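Side-chain contacts in NalP translocator (Neisseria meningitidis, PDB 1UYN), which inserts in the outer membrane as the C-terminal beta-barrel of an autotransporter and forms a hydrophilic pore for export of the protease passenger domain to the cell surface: residues D34-N39 against K124-Y129; G177-D182 against R234-R239. All blocks are in the same frame, centred on the assembly; numbering follows the deposited sequence.

Interaction 1 (D34-N39 against K124-Y129)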
# COMPACT_ATOMS: atom_id res chain seq x y z
N ASP A 34 -6.06 -3.57 -8.10
CA ASP A 34 -6.30 -4.95 -8.49
C ASP A 34 -7.82 -5.17 -8.62
O ASP A 34 -8.28 -5.85 -9.54
CB ASP A 34 -5.58 -5.92 -7.50
CG ASP A 34 -4.01 -5.83 -7.62
OD1 ASP A 34 -3.53 -5.25 -8.65
OD2 ASP A 34 -3.18 -6.28 -6.76
N GLY A 35 -8.58 -4.51 -7.75
CA GLY A 35 -10.02 -4.55 -7.74
C GLY A 35 -10.73 -4.03 -8.95
O GLY A 35 -11.94 -4.24 -9.12
N LEU A 36 -9.99 -3.30 -9.78
CA LEU A 36 -10.47 -2.84 -11.09
C LEU A 36 -10.49 -3.95 -12.14
O LEU A 36 -11.27 -3.87 -13.10
CB LEU A 36 -9.62 -1.69 -11.59
CG LEU A 36 -9.77 -0.37 -10.83
CD1 LEU A 36 -8.63 0.54 -11.17
CD2 LEU A 36 -11.10 0.33 -11.10
N ASP A 37 -9.65 -4.97 -11.97
CA ASP A 37 -9.47 -6.04 -12.97
C ASP A 37 -10.59 -7.10 -12.87
O ASP A 37 -11.11 -7.56 -13.88
CB ASP A 37 -8.10 -6.72 -12.81
CG ASP A 37 -6.96 -5.73 -12.63
OD1 ASP A 37 -7.10 -4.59 -13.11
OD2 ASP A 37 -5.89 -5.99 -12.01
N HIS A 38 -10.97 -7.44 -11.65
CA HIS A 38 -11.84 -8.59 -11.38
C HIS A 38 -13.18 -8.46 -12.07
O HIS A 38 -13.74 -9.44 -12.53
CB HIS A 38 -12.05 -8.76 -9.85
CG HIS A 38 -10.76 -8.70 -9.07
ND1 HIS A 38 -9.83 -9.72 -9.09
CD2 HIS A 38 -10.23 -7.72 -8.32
CE1 HIS A 38 -8.79 -9.36 -8.35
NE2 HIS A 38 -9.01 -8.15 -7.87
N ASN A 39 -13.65 -7.22 -12.17
CA ASN A 39 -15.04 -6.95 -12.49
C ASN A 39 -15.51 -7.56 -13.81
O ASN A 39 -14.84 -7.44 -14.84
CB ASN A 39 -15.33 -5.43 -12.44
CG ASN A 39 -16.19 -5.03 -11.24
OD1 ASN A 39 -17.42 -4.88 -11.36
ND2 ASN A 39 -15.55 -4.92 -10.07
N LYS A 124 -5.17 2.71 -16.38
CA LYS A 124 -5.70 2.98 -15.03
C LYS A 124 -5.22 4.33 -14.47
O LYS A 124 -4.05 4.63 -14.56
CB LYS A 124 -5.23 1.91 -14.04
CG LYS A 124 -5.78 0.51 -14.21
CD LYS A 124 -5.39 -0.40 -12.98
CE LYS A 124 -5.93 -1.86 -13.14
NZ LYS A 124 -5.08 -2.84 -12.45
N GLY A 125 -6.12 5.10 -13.89
CA GLY A 125 -5.80 6.24 -13.03
C GLY A 125 -6.12 5.87 -11.60
O GLY A 125 -7.11 5.25 -11.34
N LEU A 126 -5.24 6.20 -10.68
CA LEU A 126 -5.40 5.93 -9.24
C LEU A 126 -5.17 7.23 -8.47
O LEU A 126 -4.35 8.04 -8.85
CB LEU A 126 -4.40 4.87 -8.76
CG LEU A 126 -4.31 3.59 -9.62
CD1 LEU A 126 -3.12 2.76 -9.28
CD2 LEU A 126 -5.57 2.76 -9.50
N PHE A 127 -5.93 7.41 -7.40
CA PHE A 127 -5.76 8.55 -6.50
C PHE A 127 -6.07 8.12 -5.06
O PHE A 127 -6.92 7.28 -4.81
CB PHE A 127 -6.68 9.69 -6.92
CG PHE A 127 -6.73 10.82 -5.93
CD1 PHE A 127 -5.72 11.79 -5.94
CD2 PHE A 127 -7.75 10.92 -4.99
CE1 PHE A 127 -5.73 12.86 -5.02
CE2 PHE A 127 -7.77 12.01 -4.08
CZ PHE A 127 -6.75 12.96 -4.10
N SER A 128 -5.37 8.68 -4.11
CA SER A 128 -5.64 8.37 -2.72
C SER A 128 -5.29 9.58 -1.87
O SER A 128 -4.40 10.39 -2.20
CB SER A 128 -4.87 7.15 -2.28
OG SER A 128 -3.50 7.48 -2.12
N TYR A 129 -6.07 9.74 -0.81
CA TYR A 129 -5.85 10.81 0.15
C TYR A 129 -6.01 10.10 1.45
O TYR A 129 -7.07 9.53 1.70
CB TYR A 129 -6.88 11.94 0.03
CG TYR A 129 -6.62 13.09 0.96
CD1 TYR A 129 -7.12 13.10 2.26
CD2 TYR A 129 -5.86 14.17 0.56
CE1 TYR A 129 -6.89 14.18 3.13
CE2 TYR A 129 -5.60 15.25 1.41
CZ TYR A 129 -6.12 15.27 2.70
OH TYR A 129 -5.85 16.37 3.55
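Lys124 leaves the wall of the barrel and runs inward past Leu36 to end on the carboxylate of Asp37. Its CB points toward 34-39, and from CG on the chain is extended (chi2 -170°, chi3 -179°), which carries the ammonium from the strand to the turn. CG brushes the CD1 methyl of Leu36, and CD lies closer, 3.8 Å from that same Leu36 CD1. CE passes beside Leu36 CB at 4.0 Å; the leucine and lysine lie alongside, pointing opposite ways. The Lys124 and Asp37 side chains cross at about a right angle, and NZ forms a salt bridge with Asp37, donating to OD1 of Asp37 at 2.8 Å, on the syn lone pair, and weakly to Asp37 OD2 at 3.3 Å. Leu36 CD1 also reaches Leu126 CD2, 4.1 Å away, so one leucine branch covers both the aliphatic part of the lysine and the next inward-pointing residue of the strand.

The ammonium has further partners: Glu176 forms a second salt bridge with it and the carbonyl of Ser33 accepts a hydrogen bond. Asp37 OD1 in turn is shared with Arg114. These charges would be expected to favour an ionised Asp37. The arrangement belongs to the autotransporter beta-barrel with a helix threaded through its pore: the turn following helix 12-34 is tied by charge to the polar lumen wall.

Interaction 2 (G177-D182 against R234-R239)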
# COMPACT_ATOMS: atom_id res chain seq x y z
N GLY A 177 2.36 -1.58 -16.02
CA GLY A 177 3.46 -0.66 -15.77
C GLY A 177 3.06 0.81 -15.72
O GLY A 177 2.18 1.28 -16.45
N GLY A 178 3.73 1.56 -14.85
CA GLY A 178 3.49 2.99 -14.79
C GLY A 178 4.24 3.72 -13.71
O GLY A 178 5.37 3.43 -13.42
N LEU A 179 3.60 4.75 -13.18
CA LEU A 179 4.20 5.56 -12.19
C LEU A 179 3.22 5.77 -11.06
O LEU A 179 2.03 5.68 -11.26
CB LEU A 179 4.58 6.89 -12.82
CG LEU A 179 5.48 6.85 -14.04
CD1 LEU A 179 5.45 8.23 -14.64
CD2 LEU A 179 6.91 6.42 -13.74
N ARG A 180 3.73 6.02 -9.86
CA ARG A 180 2.92 6.47 -8.73
C ARG A 180 3.68 7.63 -8.12
O ARG A 180 4.84 7.52 -7.89
CB ARG A 180 2.76 5.36 -7.72
CG ARG A 180 1.78 5.69 -6.58
CD ARG A 180 2.31 5.34 -5.19
NE ARG A 180 2.67 3.95 -5.10
CZ ARG A 180 3.65 3.45 -4.36
NH1 ARG A 180 4.45 4.22 -3.63
NH2 ARG A 180 3.85 2.14 -4.38
N TYR A 181 3.02 8.75 -7.88
CA TYR A 181 3.63 9.88 -7.22
C TYR A 181 3.08 9.96 -5.80
O TYR A 181 1.88 10.06 -5.65
CB TYR A 181 3.27 11.16 -7.96
CG TYR A 181 4.03 12.38 -7.47
CD1 TYR A 181 5.39 12.46 -7.65
CD2 TYR A 181 3.37 13.45 -6.86
CE1 TYR A 181 6.11 13.57 -7.21
CE2 TYR A 181 4.07 14.57 -6.43
CZ TYR A 181 5.46 14.62 -6.61
OH TYR A 181 6.23 15.70 -6.22
N ASP A 182 3.95 9.92 -4.79
CA ASP A 182 3.54 10.05 -3.39
C ASP A 182 3.90 11.40 -2.92
O ASP A 182 5.08 11.75 -2.92
CB ASP A 182 4.31 9.09 -2.50
CG ASP A 182 4.04 7.67 -2.79
OD1 ASP A 182 3.00 7.36 -3.44
OD2 ASP A 182 4.84 6.79 -2.42
N ARG A 234 10.62 0.78 -7.70
CA ARG A 234 11.82 1.52 -7.38
C ARG A 234 11.52 3.00 -7.29
O ARG A 234 10.89 3.55 -8.17
CB ARG A 234 12.86 1.32 -8.47
CG ARG A 234 14.24 1.85 -8.15
CD ARG A 234 15.15 1.68 -9.29
NE ARG A 234 16.57 1.64 -8.94
CZ ARG A 234 17.27 2.71 -8.72
NH1 ARG A 234 16.72 3.93 -8.76
NH2 ARG A 234 18.54 2.58 -8.45
N ASP A 235 12.01 3.66 -6.26
CA ASP A 235 11.82 5.09 -6.23
C ASP A 235 12.69 5.69 -7.33
O ASP A 235 13.79 5.23 -7.60
CB ASP A 235 12.13 5.67 -4.85
CG ASP A 235 11.15 5.21 -3.78
OD1 ASP A 235 10.09 4.63 -4.09
OD2 ASP A 235 11.35 5.36 -2.57
N LEU A 236 12.14 6.65 -8.04
CA LEU A 236 12.85 7.26 -9.14
C LEU A 236 13.56 8.52 -8.69
O LEU A 236 14.44 9.00 -9.41
CB LEU A 236 11.88 7.53 -10.33
CG LEU A 236 11.17 6.25 -10.79
CD1 LEU A 236 10.30 6.48 -12.02
CD2 LEU A 236 12.22 5.16 -11.04
N ASN A 237 13.21 8.99 -7.50
CA ASN A 237 13.87 10.12 -6.83
C ASN A 237 13.98 9.91 -5.35
O ASN A 237 13.76 8.83 -4.85
CB ASN A 237 13.19 11.45 -7.16
CG ASN A 237 11.79 11.60 -6.54
OD1 ASN A 237 10.97 10.67 -6.56
ND2 ASN A 237 11.49 12.81 -6.06
N GLY A 238 14.34 10.95 -4.63
CA GLY A 238 14.58 10.84 -3.20
C GLY A 238 13.34 10.63 -2.36
O GLY A 238 12.25 11.16 -2.64
N ARG A 239 13.49 9.82 -1.33
CA ARG A 239 12.40 9.60 -0.40
C ARG A 239 13.01 9.74 0.95
O ARG A 239 13.35 8.77 1.58
CB ARG A 239 11.76 8.24 -0.59
CG ARG A 239 10.46 8.09 0.17
CD ARG A 239 9.93 6.68 0.20
NE ARG A 239 9.34 6.22 -1.07
CZ ARG A 239 8.10 6.51 -1.50
NH1 ARG A 239 7.29 7.31 -0.79
NH2 ARG A 239 7.68 6.01 -2.64
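Segment 177-182 lies on strand 172-192, while 234-239 is the end of strand 224-235 and the loop after it; strand 199-219 runs between them in the barrel wall. Residues 179-182 and the loop part 236-239 point within 12° of the same direction. The backbones stay well apart, Leu179 CA lying 9.3 Å from Leu236 CA, so the side chains make the contact. Beyond Asp235 comes a loop from which the Arg239 side chain folds back to the Asp235 carboxylate.

On the surface, Leu179 CD2 touches Leu236 CD1 at 3.8 Å, the two leucines crossing at about a right angle. The other part of the contact is ionic. Arg239 meets Asp182 end-on, with NH1 and NH2 both directed at the single oxygen OD2, each nitrogen 3.0 Å from that Asp182 atom. OD2 lies close to the guanidinium plane, but the carboxylate is turned 48° from it, and both hydrogen bonds are clearly bent. Arg180 NH1 takes the syn lone pair of the same Asp182 OD2 at 2.9 Å, while Arg239 NH1 uses the anti one; three donors thus converge on one oxygen, whose negative charge would be expected to offset the closeness of the two arginines. A bend at chi3 (-74°) turns the Arg239 head so that its NE side also grips Asp235 side-on, NE to OD2 of Asp235 at 2.7 Å and NH2 to Asp235 OD1 at 3.1 Å.

Glu233 forms a salt bridge with Arg180 NH2, and Tyr241 OH is hydrogen-bonded to Arg239 NH1. Both arginines touch Val209 of strand 199-219, and helix 12-34 packs against them inside the barrel.

The centres of interactions 1 and 2 are about 17 Å apart, and their nearest atoms about 6 Å, without touching. They follow one another along the chain, interaction 1 closing at 124-129 before interaction 2 opens at 177-182. Both belong to the closed antiparallel barrel, where strand 145-163 lies between strands 121-139 and 172-192. Strand 172-192 supplies Glu176 to the first ion cluster and Arg180 and Asp182 to the second. Helix 12-34 is also common ground: the loop leaving its C-terminal end enters interaction 1, while Leu29, Lys30 and Ala22 border interaction 2. Charged clusters therefore line the pore beside the helix that occupies it, consistent with its hydrophilic character.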